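Local coordinates for cellulase (Bacillus sp. BG-CS10, PDB 5E09), which probably hydrolyses internal beta-1,4-glucosidic bonds of cellulose with a family 5 glycoside hydrolase domain joined to an immunoglobulin-like X2 module and a family 46 carbohydrate-binding module, at residues A[110-114]-A[151-155]; A[120-124]-A[169-173]; A[124-129]-A[174-178]; A[140-146]-A[187-193]. All coordinates share one frame; numbering follows the deposited sequence.

Interaction 1 (A[110-114]-A[151-155]); sequences IYNME and RFTRD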
loop_
_atom_site.group_PDB
_atom_site.type_symbol
_atom_site.label_atom_id
_atom_site.label_comp_id
_atom_site.label_asym_id
_atom_site.label_seq_id
_atom_site.Cartn_x
_atom_site.Cartn_y
_atom_site.Cartn_z
ATOM N N ILE A 110 -6.163 8.895 -22.329
ATOM C CA ILE A 110 -5.807 7.678 -23.061
ATOM C C ILE A 110 -7.043 6.779 -23.074
ATOM O O ILE A 110 -7.344 6.088 -24.048
ATOM C CB ILE A 110 -4.636 6.934 -22.396
ATOM C CG1 ILE A 110 -3.414 7.849 -22.292
ATOM C CG2 ILE A 110 -4.297 5.672 -23.173
ATOM C CD1 ILE A 110 -2.213 7.193 -21.648
ATOM N N TYR A 111 -7.742 6.828 -21.945
ATOM C CA TYR A 111 -8.982 6.112 -21.647
ATOM C C TYR A 111 -10.040 6.177 -22.757
ATOM O O TYR A 111 -10.876 5.283 -22.887
ATOM C CB TYR A 111 -9.527 6.696 -20.339
ATOM C CG TYR A 111 -10.882 6.241 -19.864
ATOM C CD1 TYR A 111 -11.013 5.119 -19.048
ATOM C CD2 TYR A 111 -12.023 6.979 -20.153
ATOM C CE1 TYR A 111 -12.251 4.713 -18.577
ATOM C CE2 TYR A 111 -13.265 6.581 -19.685
ATOM C CZ TYR A 111 -13.371 5.448 -18.898
ATOM O OH TYR A 111 -14.599 5.044 -18.430
ATOM N N ASN A 112 -9.976 7.230 -23.568
ATOM C CA ASN A 112 -11.030 7.561 -24.519
ATOM C C ASN A 112 -10.729 7.158 -25.955
ATOM O O ASN A 112 -11.066 7.877 -26.889
ATOM C CB ASN A 112 -11.295 9.064 -24.475
ATOM C CG ASN A 112 -12.487 9.415 -23.628
ATOM O OD1 ASN A 112 -13.591 9.601 -24.141
ATOM N ND2 ASN A 112 -12.278 9.501 -22.316
HETATM N N MSE A 113 -10.109 6.005 -26.139
HETATM C CA MSE A 113 -9.588 5.662 -27.445
HETATM C C MSE A 113 -10.654 5.166 -28.410
HETATM O O MSE A 113 -10.592 5.450 -29.607
HETATM C CB MSE A 113 -8.501 4.610 -27.305
HETATM C CG MSE A 113 -7.408 4.802 -28.298
HETATM SE SE MSE A 113 -5.995 3.584 -27.920
HETATM C CE MSE A 113 -4.785 4.132 -29.323
ATOM N N GLU A 114 -11.622 4.425 -27.885
ATOM C CA GLU A 114 -12.735 3.919 -28.683
ATOM C C GLU A 114 -13.428 5.034 -29.470
ATOM O O GLU A 114 -13.796 4.852 -30.629
ATOM C CB GLU A 114 -13.743 3.209 -27.778
ATOM C CG GLU A 114 -14.867 2.502 -28.514
ATOM C CD GLU A 114 -15.714 1.643 -27.586
ATOM O OE1 GLU A 114 -15.394 1.577 -26.380
ATOM O OE2 GLU A 114 -16.701 1.037 -28.058
ATOM N N ARG A 151 -6.778 1.636 -18.741
ATOM C CA ARG A 151 -8.200 1.339 -18.648
ATOM C C ARG A 151 -8.903 2.082 -19.779
ATOM O O ARG A 151 -8.412 3.107 -20.242
ATOM C CB ARG A 151 -8.748 1.749 -17.276
ATOM C CG ARG A 151 -10.088 1.132 -16.899
ATOM C CD ARG A 151 -10.622 1.729 -15.598
ATOM N NE ARG A 151 -9.586 2.468 -14.888
ATOM C CZ ARG A 151 -9.656 3.764 -14.604
ATOM N NH1 ARG A 151 -10.730 4.467 -14.943
ATOM N NH2 ARG A 151 -8.655 4.348 -13.962
ATOM N N PHE A 152 -10.033 1.571 -20.247
ATOM C CA PHE A 152 -10.732 2.236 -21.341
ATOM C C PHE A 152 -12.218 2.331 -21.075
ATOM O O PHE A 152 -12.742 1.647 -20.197
ATOM C CB PHE A 152 -10.472 1.515 -22.664
ATOM C CG PHE A 152 -9.018 1.402 -22.999
ATOM C CD1 PHE A 152 -8.356 2.442 -23.628
ATOM C CD2 PHE A 152 -8.303 0.267 -22.656
ATOM C CE1 PHE A 152 -7.010 2.347 -23.924
ATOM C CE2 PHE A 152 -6.959 0.166 -22.949
ATOM C CZ PHE A 152 -6.311 1.205 -23.588
ATOM N N THR A 153 -12.877 3.192 -21.847
ATOM C CA THR A 153 -14.290 3.504 -21.672
ATOM C C THR A 153 -15.145 2.256 -21.640
ATOM O O THR A 153 -15.106 1.423 -22.546
ATOM C CB THR A 153 -14.820 4.424 -22.785
ATOM O OG1 THR A 153 -13.888 5.485 -23.019
ATOM C CG2 THR A 153 -16.165 5.014 -22.375
ATOM N N ARG A 154 -15.930 2.155 -20.579
ATOM C CA ARG A 154 -16.736 0.976 -20.307
ATOM C C ARG A 154 -18.103 1.035 -20.992
ATOM O O ARG A 154 -18.783 2.062 -20.949
ATOM C CB ARG A 154 -16.875 0.833 -18.795
ATOM C CG ARG A 154 -18.204 0.380 -18.243
ATOM C CD ARG A 154 -18.090 0.434 -16.727
ATOM N NE ARG A 154 -19.242 -0.103 -16.016
ATOM C CZ ARG A 154 -19.181 -0.543 -14.763
ATOM N NH1 ARG A 154 -18.026 -0.505 -14.110
ATOM N NH2 ARG A 154 -20.264 -1.020 -14.163
ATOM N N ASP A 155 -18.475 -0.062 -21.650
ATOM C CA ASP A 155 -19.791 -0.211 -22.274
ATOM C C ASP A 155 -20.473 -1.449 -21.707
ATOM O O ASP A 155 -21.538 -1.363 -21.103
ATOM C CB ASP A 155 -19.687 -0.332 -23.799
ATOM C CG ASP A 155 -18.928 0.818 -24.434
ATOM O OD1 ASP A 155 -18.813 1.885 -23.795
ATOM O OD2 ASP A 155 -18.448 0.653 -25.578
#
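The Tyr111 ring lies flat over the peptide joining Phe152 to Thr153. One face receives Thr153 N, 3.6 Å from the plane and over the ring centre, while Asn112 ND2 of its own segment sits in plane at the edge. The Phe152 ring is met differently: the carbonyl oxygens of Ile110 and Tyr111 both come to its edge, Ile110 O at 3.8 Å from CE1. Two beta-alpha loops of the TIM barrel join here, one following helix 105-110 and the other strand 142-145, at the C-terminal end of the barrel strands where family 5 enzymes carry their active site. With CG anti to the backbone N (chi1 174°), Tyr111 folds its ring back across the opposing backbone, and its own carbonyl is gripped twice. Thr153 N reaches Tyr111 O at 3.1 Å, in a bond bent to 140°, and Thr153 OG1 donates to the same Tyr111 O at 3.0 Å from above the carbonyl plane. Beneath the loops Phe152 makes an edge-to-face pair with Phe166 of helix 161-181, and Thr153 O is hydrogen-bonded to His163 of that helix. At the outer margin two carboxylates approach from opposite directions with their planes 47° apart; this closeness may raise the proton affinity of one of them. Glu114 OE2 stands 3.1 Å from Asp155 OD2.

Interaction 2 (A[120-124]-A[169-173]); sequences VMAKY and ELNTA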
loop_
_atom_site.group_PDB
_atom_site.type_symbol
_atom_site.label_atom_id
_atom_site.label_comp_id
_atom_site.label_asym_id
_atom_site.label_seq_id
_atom_site.Cartn_x
_atom_site.Cartn_y
_atom_site.Cartn_z
ATOM N N VAL A 120 -5.920 10.410 -29.791
ATOM C CA VAL A 120 -5.225 9.737 -28.702
ATOM C C VAL A 120 -3.916 9.125 -29.196
ATOM O O VAL A 120 -2.855 9.349 -28.603
ATOM C CB VAL A 120 -6.101 8.652 -28.058
ATOM C CG1 VAL A 120 -5.265 7.767 -27.145
ATOM C CG2 VAL A 120 -7.250 9.294 -27.286
HETATM N N MSE A 121 -3.989 8.376 -30.293
HETATM C CA MSE A 121 -2.787 7.833 -30.915
HETATM C C MSE A 121 -1.791 8.930 -31.270
HETATM O O MSE A 121 -0.583 8.754 -31.110
HETATM C CB MSE A 121 -3.139 7.037 -32.164
HETATM C CG MSE A 121 -3.935 5.790 -31.873
HETATM SE SE MSE A 121 -2.978 4.548 -30.701
HETATM C CE MSE A 121 -1.545 4.064 -31.933
ATOM N N ALA A 122 -2.299 10.062 -31.747
ATOM C CA ALA A 122 -1.428 11.176 -32.110
ATOM C C ALA A 122 -0.654 11.721 -30.900
ATOM O O ALA A 122 0.568 11.891 -30.964
ATOM C CB ALA A 122 -2.234 12.286 -32.765
ATOM N N LYS A 123 -1.367 11.991 -29.807
ATOM C CA LYS A 123 -0.754 12.529 -28.590
ATOM C C LYS A 123 0.223 11.540 -27.973
ATOM O O LYS A 123 1.308 11.911 -27.545
ATOM C CB LYS A 123 -1.815 12.887 -27.548
ATOM C CG LYS A 123 -2.783 13.962 -27.963
ATOM C CD LYS A 123 -3.709 14.342 -26.816
ATOM C CE LYS A 123 -2.936 14.942 -25.654
ATOM N NZ LYS A 123 -3.847 15.436 -24.580
ATOM N N TYR A 124 -0.200 10.283 -27.908
ATOM C CA TYR A 124 0.603 9.196 -27.367
ATOM C C TYR A 124 1.916 9.073 -28.140
ATOM O O TYR A 124 3.012 8.964 -27.555
ATOM C CB TYR A 124 -0.206 7.901 -27.433
ATOM C CG TYR A 124 0.423 6.692 -26.782
ATOM C CD1 TYR A 124 0.421 6.537 -25.403
ATOM C CD2 TYR A 124 0.978 5.677 -27.555
ATOM C CE1 TYR A 124 0.978 5.414 -24.808
ATOM C CE2 TYR A 124 1.536 4.564 -26.976
ATOM C CZ TYR A 124 1.535 4.434 -25.604
ATOM O OH TYR A 124 2.091 3.312 -25.032
ATOM N N GLU A 169 -2.338 -2.213 -29.139
ATOM C CA GLU A 169 -1.941 -1.183 -30.094
ATOM C C GLU A 169 -1.084 -0.108 -29.435
ATOM O O GLU A 169 -0.128 0.381 -30.037
ATOM C CB GLU A 169 -3.171 -0.549 -30.751
ATOM C CG GLU A 169 -3.916 -1.493 -31.685
ATOM C CD GLU A 169 -5.363 -1.081 -31.915
ATOM O OE1 GLU A 169 -5.670 0.126 -31.809
ATOM O OE2 GLU A 169 -6.194 -1.972 -32.199
ATOM N N LEU A 170 -1.430 0.270 -28.206
ATOM C CA LEU A 170 -0.617 1.230 -27.466
ATOM C C LEU A 170 0.779 0.671 -27.201
ATOM O O LEU A 170 1.785 1.345 -27.435
ATOM C CB LEU A 170 -1.290 1.601 -26.143
ATOM C CG LEU A 170 -2.520 2.502 -26.242
ATOM C CD1 LEU A 170 -3.072 2.735 -24.856
ATOM C CD2 LEU A 170 -2.174 3.825 -26.913
ATOM N N ASN A 171 0.826 -0.567 -26.717
ATOM C CA ASN A 171 2.087 -1.215 -26.385
ATOM C C ASN A 171 2.968 -1.377 -27.625
ATOM O O ASN A 171 4.170 -1.102 -27.580
ATOM C CB ASN A 171 1.830 -2.573 -25.719
ATOM C CG ASN A 171 1.425 -2.439 -24.253
ATOM O OD1 ASN A 171 1.740 -1.443 -23.606
ATOM N ND2 ASN A 171 0.728 -3.444 -23.727
ATOM N N THR A 172 2.354 -1.789 -28.732
ATOM C CA THR A 172 3.059 -2.000 -29.997
ATOM C C THR A 172 3.582 -0.688 -30.576
ATOM O O THR A 172 4.747 -0.597 -30.996
ATOM C CB THR A 172 2.144 -2.692 -31.028
ATOM O OG1 THR A 172 1.746 -3.966 -30.513
ATOM C CG2 THR A 172 2.867 -2.902 -32.339
ATOM N N ALA A 173 2.727 0.331 -30.585
ATOM C CA ALA A 173 3.133 1.654 -31.061
ATOM C C ALA A 173 4.309 2.203 -30.244
ATOM O O ALA A 173 5.298 2.696 -30.796
ATOM C CB ALA A 173 1.950 2.621 -31.016
#
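Helix segments 120-124 and 169-173 run in roughly the same direction, their axes 11.2 Å apart at closest and crossing at -34°, with Met121 and Leu170 the nearest residues by CA. Side chains bridge this wide spacing, chiefly Tyr124 and Leu170. The CD2 methyl of Leu170 sits over the middle of the Tyr124 ring, 3.7 Å from its centroid and nearly on the ring normal, a CH-pi contact in which the methyl touches the whole face. With chi1 at -174°, CG of Tyr124 swings away from the backbone N, and the ring extends across the gap until its hydroxyl meets the neighbouring helix. There Tyr124 OH donates to Leu170 O at 3.1 Å, from well above the carbonyl plane. The two helices are neighbours in the outer ring of the (beta/alpha)8 barrel, the ones that follow strands 97-100 and 142-145. A phenylalanine here, lacking the hydroxyl, would probably leave Leu170 O without its side-chain donor and these helix turns without a hydrogen bond between them. Met121 curls round at chi2 and chi3 to bring SE to Leu170 CD2 and CE to Ala173 CB, both at about van der Waals distance, although its end lies implausibly near Met113 and its exact placement is doubtful. Farther out, Glu169 OE1 is hydrogen-bonded to Tyr117 OH, while Asn171 OD1 is hydrogen-bonded to Ser146 OG, just past the C-terminal end of strand 142-145.

Interaction 3 (A[124-129]-A[174-178]); sequences YTALWE and FYHIV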
loop_
_atom_site.group_PDB
_atom_site.type_symbol
_atom_site.label_atom_id
_atom_site.label_comp_id
_atom_site.label_asym_id
_atom_site.label_seq_id
_atom_site.Cartn_x
_atom_site.Cartn_y
_atom_site.Cartn_z
ATOM N N TYR A 124 -0.200 10.283 -27.908
ATOM C CA TYR A 124 0.603 9.196 -27.367
ATOM C C TYR A 124 1.916 9.073 -28.140
ATOM O O TYR A 124 3.012 8.964 -27.555
ATOM C CB TYR A 124 -0.206 7.901 -27.433
ATOM C CG TYR A 124 0.423 6.692 -26.782
ATOM C CD1 TYR A 124 0.421 6.537 -25.403
ATOM C CD2 TYR A 124 0.978 5.677 -27.555
ATOM C CE1 TYR A 124 0.978 5.414 -24.808
ATOM C CE2 TYR A 124 1.536 4.564 -26.976
ATOM C CZ TYR A 124 1.535 4.434 -25.604
ATOM O OH TYR A 124 2.091 3.312 -25.032
ATOM N N THR A 125 1.793 9.127 -29.462
ATOM C CA THR A 125 2.944 9.077 -30.352
ATOM C C THR A 125 3.883 10.263 -30.154
ATOM O O THR A 125 5.096 10.078 -30.054
ATOM C CB THR A 125 2.505 9.035 -31.812
ATOM O OG1 THR A 125 1.705 7.866 -32.020
ATOM C CG2 THR A 125 3.712 8.991 -32.728
ATOM N N ALA A 126 3.322 11.471 -30.098
ATOM C CA ALA A 126 4.119 12.676 -29.863
ATOM C C ALA A 126 4.876 12.601 -28.534
ATOM O O ALA A 126 6.062 12.962 -28.449
ATOM C CB ALA A 126 3.228 13.913 -29.895
ATOM N N LEU A 127 4.184 12.126 -27.503
ATOM C CA LEU A 127 4.782 11.950 -26.186
ATOM C C LEU A 127 5.963 11.004 -26.224
ATOM O O LEU A 127 7.068 11.369 -25.815
ATOM C CB LEU A 127 3.758 11.424 -25.178
ATOM C CG LEU A 127 2.976 12.468 -24.392
ATOM C CD1 LEU A 127 2.124 11.806 -23.317
ATOM C CD2 LEU A 127 3.936 13.477 -23.784
ATOM N N TRP A 128 5.745 9.784 -26.704
ATOM C CA TRP A 128 6.842 8.822 -26.664
ATOM C C TRP A 128 7.937 9.141 -27.683
ATOM O O TRP A 128 9.063 8.669 -27.543
ATOM C CB TRP A 128 6.323 7.393 -26.836
ATOM C CG TRP A 128 5.845 6.840 -25.527
ATOM C CD1 TRP A 128 4.572 6.459 -25.201
ATOM C CD2 TRP A 128 6.640 6.661 -24.337
ATOM N NE1 TRP A 128 4.531 6.032 -23.893
ATOM C CE2 TRP A 128 5.766 6.146 -23.351
ATOM C CE3 TRP A 128 7.982 6.873 -24.033
ATOM C CZ2 TRP A 128 6.232 5.843 -22.062
ATOM C CZ3 TRP A 128 8.429 6.568 -22.752
ATOM C CH2 TRP A 128 7.553 6.057 -21.783
ATOM N N GLU A 129 7.627 9.967 -28.680
ATOM C CA GLU A 129 8.665 10.468 -29.576
ATOM C C GLU A 129 9.565 11.460 -28.840
ATOM O O GLU A 129 10.794 11.328 -28.868
ATOM C CB GLU A 129 8.056 11.118 -30.814
ATOM C CG GLU A 129 7.686 10.135 -31.914
ATOM C CD GLU A 129 6.877 10.773 -33.033
ATOM O OE1 GLU A 129 6.509 11.962 -32.903
ATOM O OE2 GLU A 129 6.607 10.082 -34.042
ATOM N N PHE A 174 4.176 2.122 -28.925
ATOM C CA PHE A 174 5.227 2.499 -27.985
ATOM C C PHE A 174 6.551 1.797 -28.324
ATOM O O PHE A 174 7.592 2.447 -28.538
ATOM C CB PHE A 174 4.749 2.166 -26.565
ATOM C CG PHE A 174 5.832 2.115 -25.532
ATOM C CD1 PHE A 174 6.481 3.270 -25.123
ATOM C CD2 PHE A 174 6.163 0.914 -24.929
ATOM C CE1 PHE A 174 7.470 3.226 -24.149
ATOM C CE2 PHE A 174 7.148 0.854 -23.950
ATOM C CZ PHE A 174 7.806 2.016 -23.559
ATOM N N TYR A 175 6.483 0.469 -28.406
ATOM C CA TYR A 175 7.630 -0.355 -28.765
ATOM C C TYR A 175 8.327 0.165 -30.015
ATOM O O TYR A 175 9.535 0.414 -30.004
ATOM C CB TYR A 175 7.206 -1.810 -28.986
ATOM C CG TYR A 175 8.346 -2.699 -29.437
ATOM C CD1 TYR A 175 9.146 -3.349 -28.510
ATOM C CD2 TYR A 175 8.627 -2.882 -30.790
ATOM C CE1 TYR A 175 10.192 -4.154 -28.910
ATOM C CE2 TYR A 175 9.677 -3.684 -31.199
ATOM C CZ TYR A 175 10.454 -4.319 -30.253
ATOM O OH TYR A 175 11.500 -5.124 -30.645
ATOM N N HIS A 176 7.566 0.340 -31.088
ATOM C CA HIS A 176 8.176 0.709 -32.357
ATOM C C HIS A 176 8.726 2.128 -32.350
ATOM O O HIS A 176 9.757 2.377 -32.956
ATOM C CB HIS A 176 7.183 0.508 -33.502
ATOM C CG HIS A 176 6.986 -0.932 -33.862
ATOM N ND1 HIS A 176 5.745 -1.528 -33.906
ATOM C CD2 HIS A 176 7.882 -1.901 -34.169
ATOM C CE1 HIS A 176 5.883 -2.803 -34.230
ATOM N NE2 HIS A 176 7.169 -3.053 -34.396
ATOM N N ILE A 177 8.069 3.053 -31.655
ATOM C CA ILE A 177 8.624 4.400 -31.519
ATOM C C ILE A 177 10.003 4.361 -30.841
ATOM O O ILE A 177 10.996 4.902 -31.362
ATOM C CB ILE A 177 7.686 5.318 -30.719
ATOM C CG1 ILE A 177 6.440 5.655 -31.545
ATOM C CG2 ILE A 177 8.412 6.601 -30.301
ATOM C CD1 ILE A 177 5.273 6.149 -30.709
ATOM N N VAL A 178 10.067 3.698 -29.690
ATOM C CA VAL A 178 11.323 3.617 -28.954
ATOM C C VAL A 178 12.425 2.893 -29.750
ATOM O O VAL A 178 13.547 3.389 -29.851
ATOM C CB VAL A 178 11.135 2.908 -27.600
ATOM C CG1 VAL A 178 12.474 2.741 -26.904
ATOM C CG2 VAL A 178 10.161 3.680 -26.726
#
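This is an aromatic and aliphatic helix-helix contact, placed one turn further along helices 117-134 and 161-181, where both lean on the barrel strands. The axes of 124-129 and 174-178 approach to 9.6 Å and cross at -38°, and no hydrogen bond passes between the segments. On the buried side the contact is a tilted edge-to-face pair: the CD1-CE1 edge of Phe174 is directed at the face of the Trp128 indole, with CE1 3.3 Å above its plane and the two six-membered rings at 60°. Phe174 CD1 comes to 3.5 Å from Trp128 CE2, close to the seam of the indole. In the (beta/alpha)8 barrel these rings form part of the layer between the helices and the sheet, since Trp128 also meets the ring of Phe144 and Phe174 rests on Phe144 and Leu190. The indole is kept from turning by its NE1, which is hydrogen-bonded to Ser146 O. A leucine replacing Trp128 would probably leave the Phe174 edge without a face to rest on and Ser146 O without this donor. Trp128 CD1 also lies over the face of Tyr124 opposite the one that carries Leu170. Past its hydroxyl bond to Leu170 O, Tyr124 sets OH 3.3 Å from Phe174 CB. Toward solvent Ile177 reaches across with two branches: CD1 rests 3.8 Å from Thr125 CA, and CG2, anti to the backbone N, lies 3.5 Å from Trp128 O and brushes the aliphatic part of Glu129.

Interaction 4 (A[140-146]-A[187-193]); sequences HKLMFES and ERPLVLP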
loop_
_atom_site.group_PDB
_atom_site.type_symbol
_atom_site.label_atom_id
_atom_site.label_comp_id
_atom_site.label_asym_id
_atom_site.label_seq_id
_atom_site.Cartn_x
_atom_site.Cartn_y
_atom_site.Cartn_z
ATOM N N HIS A 140 21.372 2.415 -19.984
ATOM C CA HIS A 140 20.371 1.363 -20.103
ATOM C C HIS A 140 19.677 1.105 -18.772
ATOM O O HIS A 140 18.662 0.411 -18.716
ATOM C CB HIS A 140 21.000 0.068 -20.629
ATOM C CG HIS A 140 21.135 0.027 -22.119
ATOM N ND1 HIS A 140 21.880 -0.932 -22.776
ATOM C CD2 HIS A 140 20.620 0.826 -23.085
ATOM C CE1 HIS A 140 21.818 -0.721 -24.077
ATOM N NE2 HIS A 140 21.061 0.341 -24.294
ATOM N N LYS A 141 20.224 1.672 -17.702
ATOM C CA LYS A 141 19.611 1.568 -16.385
ATOM C C LYS A 141 18.312 2.379 -16.329
ATOM O O LYS A 141 17.521 2.247 -15.394
ATOM C CB LYS A 141 20.592 2.026 -15.301
ATOM C CG LYS A 141 21.858 1.165 -15.205
ATOM C CD LYS A 141 22.176 0.778 -13.762
ATOM C CE LYS A 141 23.127 1.766 -13.088
ATOM N NZ LYS A 141 22.550 3.131 -12.837
ATOM N N LEU A 142 18.099 3.223 -17.334
ATOM C CA LEU A 142 16.816 3.903 -17.500
ATOM C C LEU A 142 15.928 3.095 -18.450
ATOM O O LEU A 142 16.341 2.736 -19.554
ATOM C CB LEU A 142 17.013 5.325 -18.024
ATOM C CG LEU A 142 15.768 6.073 -18.500
ATOM C CD1 LEU A 142 14.843 6.382 -17.330
ATOM C CD2 LEU A 142 16.167 7.347 -19.220
HETATM N N MSE A 143 14.714 2.801 -17.999
HETATM C CA MSE A 143 13.764 2.004 -18.761
HETATM C C MSE A 143 12.433 2.747 -18.880
HETATM O O MSE A 143 12.098 3.590 -18.038
HETATM C CB MSE A 143 13.557 0.644 -18.093
HETATM C CG MSE A 143 12.737 0.711 -16.799
HETATM SE SE MSE A 143 13.024 -0.835 -15.656
HETATM C CE MSE A 143 14.648 -0.224 -14.763
ATOM N N PHE A 144 11.678 2.426 -19.927
ATOM C CA PHE A 144 10.391 3.069 -20.195
ATOM C C PHE A 144 9.240 2.100 -19.979
ATOM O O PHE A 144 9.323 0.956 -20.429
ATOM C CB PHE A 144 10.332 3.583 -21.638
ATOM C CG PHE A 144 11.369 4.612 -21.977
ATOM C CD1 PHE A 144 11.928 5.421 -20.997
ATOM C CD2 PHE A 144 11.771 4.792 -23.294
ATOM C CE1 PHE A 144 12.878 6.384 -21.326
ATOM C CE2 PHE A 144 12.718 5.750 -23.626
ATOM C CZ PHE A 144 13.272 6.548 -22.638
ATOM N N GLU A 145 8.174 2.533 -19.301
ATOM C CA GLU A 145 6.935 1.753 -19.328
ATOM C C GLU A 145 5.836 2.540 -20.033
ATOM O O GLU A 145 5.665 3.746 -19.814
ATOM C CB GLU A 145 6.473 1.311 -17.928
ATOM C CG GLU A 145 6.309 2.402 -16.934
ATOM C CD GLU A 145 5.472 2.011 -15.716
ATOM O OE1 GLU A 145 4.546 1.176 -15.831
ATOM O OE2 GLU A 145 5.750 2.553 -14.627
ATOM N N SER A 146 5.095 1.830 -20.879
ATOM C CA SER A 146 4.208 2.442 -21.866
ATOM C C SER A 146 3.145 3.354 -21.275
ATOM O O SER A 146 2.984 4.488 -21.723
ATOM C CB SER A 146 3.525 1.354 -22.687
ATOM O OG SER A 146 2.759 0.519 -21.841
ATOM N N GLU A 187 18.271 -1.069 -27.437
ATOM C CA GLU A 187 18.161 -2.194 -26.519
ATOM C C GLU A 187 17.764 -1.747 -25.126
ATOM O O GLU A 187 17.948 -2.492 -24.169
ATOM C CB GLU A 187 19.463 -2.994 -26.459
ATOM C CG GLU A 187 20.254 -2.993 -27.755
ATOM C CD GLU A 187 21.462 -3.912 -27.694
ATOM O OE1 GLU A 187 22.099 -3.978 -26.619
ATOM O OE2 GLU A 187 21.766 -4.576 -28.714
ATOM N N ARG A 188 17.205 -0.543 -25.018
ATOM C CA ARG A 188 16.622 -0.087 -23.764
ATOM C C ARG A 188 15.524 -1.048 -23.304
ATOM O O ARG A 188 14.639 -1.392 -24.078
ATOM C CB ARG A 188 16.055 1.323 -23.912
ATOM C CG ARG A 188 15.570 1.906 -22.606
ATOM C CD ARG A 188 15.236 3.377 -22.731
ATOM N NE ARG A 188 16.279 4.138 -23.412
ATOM C CZ ARG A 188 17.417 4.534 -22.849
ATOM N NH1 ARG A 188 17.697 4.221 -21.587
ATOM N NH2 ARG A 188 18.290 5.237 -23.557
ATOM N N PRO A 189 15.596 -1.511 -22.048
ATOM C CA PRO A 189 14.519 -2.349 -21.516
ATOM C C PRO A 189 13.180 -1.614 -21.509
ATOM O O PRO A 189 13.106 -0.434 -21.169
ATOM C CB PRO A 189 15.000 -2.664 -20.101
ATOM C CG PRO A 189 16.490 -2.645 -20.231
ATOM C CD PRO A 189 16.771 -1.500 -21.161
ATOM N N LEU A 190 12.137 -2.318 -21.921
ATOM C CA LEU A 190 10.809 -1.741 -22.040
ATOM C C LEU A 190 9.874 -2.469 -21.104
ATOM O O LEU A 190 9.951 -3.683 -20.974
ATOM C CB LEU A 190 10.304 -1.831 -23.476
ATOM C CG LEU A 190 11.100 -1.029 -24.502
ATOM C CD1 LEU A 190 10.502 -1.215 -25.893
ATOM C CD2 LEU A 190 11.138 0.441 -24.113
ATOM N N VAL A 191 8.998 -1.726 -20.444
ATOM C CA VAL A 191 8.132 -2.311 -19.437
ATOM C C VAL A 191 6.678 -2.204 -19.894
ATOM O O VAL A 191 6.189 -1.114 -20.179
ATOM C CB VAL A 191 8.330 -1.617 -18.066
ATOM C CG1 VAL A 191 7.416 -2.222 -17.020
ATOM C CG2 VAL A 191 9.783 -1.710 -17.618
ATOM N N LEU A 192 5.997 -3.341 -19.987
ATOM C CA LEU A 192 4.632 -3.372 -20.502
ATOM C C LEU A 192 3.649 -3.860 -19.454
ATOM O O LEU A 192 3.907 -4.849 -18.758
ATOM C CB LEU A 192 4.544 -4.264 -21.737
ATOM C CG LEU A 192 5.505 -3.931 -22.872
ATOM C CD1 LEU A 192 5.432 -5.003 -23.958
ATOM C CD2 LEU A 192 5.185 -2.549 -23.427
ATOM N N PRO A 193 2.513 -3.165 -19.339
ATOM C CA PRO A 193 1.476 -3.500 -18.363
ATOM C C PRO A 193 0.404 -4.453 -18.888
ATOM O O PRO A 193 0.089 -4.445 -20.080
ATOM C CB PRO A 193 0.862 -2.138 -18.051
ATOM C CG PRO A 193 0.985 -1.393 -19.355
ATOM C CD PRO A 193 2.241 -1.887 -20.020
#
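Val191 packs CG2 at 3.9 Å from Met143 SE, and its CB lies 3.5 Å from Glu145 CB, while on the opposite face of the sheet Phe144 CB meets Leu190 CD2. These residues pair strands 142-145 and 190-193, parallel neighbours in the eight-stranded TIM barrel, linked by a beta-alpha-beta crossover through helix 161-181. Phe144 and Leu190 look out to that helix; Met143, Glu145 and Val191 occupy the other face of the sheet, turned to the barrel interior, where Glu145 OE2 forms a salt bridge with Arg59. Near the start of the pair, Arg188 passes its CD over the face of Phe144, 3.7 Å from the ring centroid. A bend at chi3 (-48°) then turns the guanidinium back, and NH1 donates to Leu142 O at 2.9 Å, the acceptor lying in the guanidinium plane. Its NE, NH1 and NH2 are further bound by Asn185 OD1, Ser139 O and His138 O, so each guanidinium nitrogen has a protein acceptor, which probably offsets the cost of burying the charge. The backbone ladder begins weakly, Phe144 N to Pro189 O, and tightens at Val191 N to Phe144 O, 2.7 Å. It ends with Ser146 N to Val191 O, 3.2 Å.

All four contacts belong to the family 5 barrel and differ with depth. Interaction 4 is the buried core, a strand pair held by backbone hydrogen bonds with apolar groups on both faces. Interactions 2 and 3 join the same two helices, share Tyr124 and lie about 7 Å apart between centres; the former relies on a methyl over a ring and a hydroxyl bond, the latter on an edge-to-face aromatic pair and an isoleucine, with no hydrogen bond. Both reach the strand layer through Ser146, by Asn171 OD1 to its OG and by Trp128 NE1 to its O. Interaction 1, made by loops partly open to solvent, depends on a doubly used carbonyl and touches interaction 2 through Leu170.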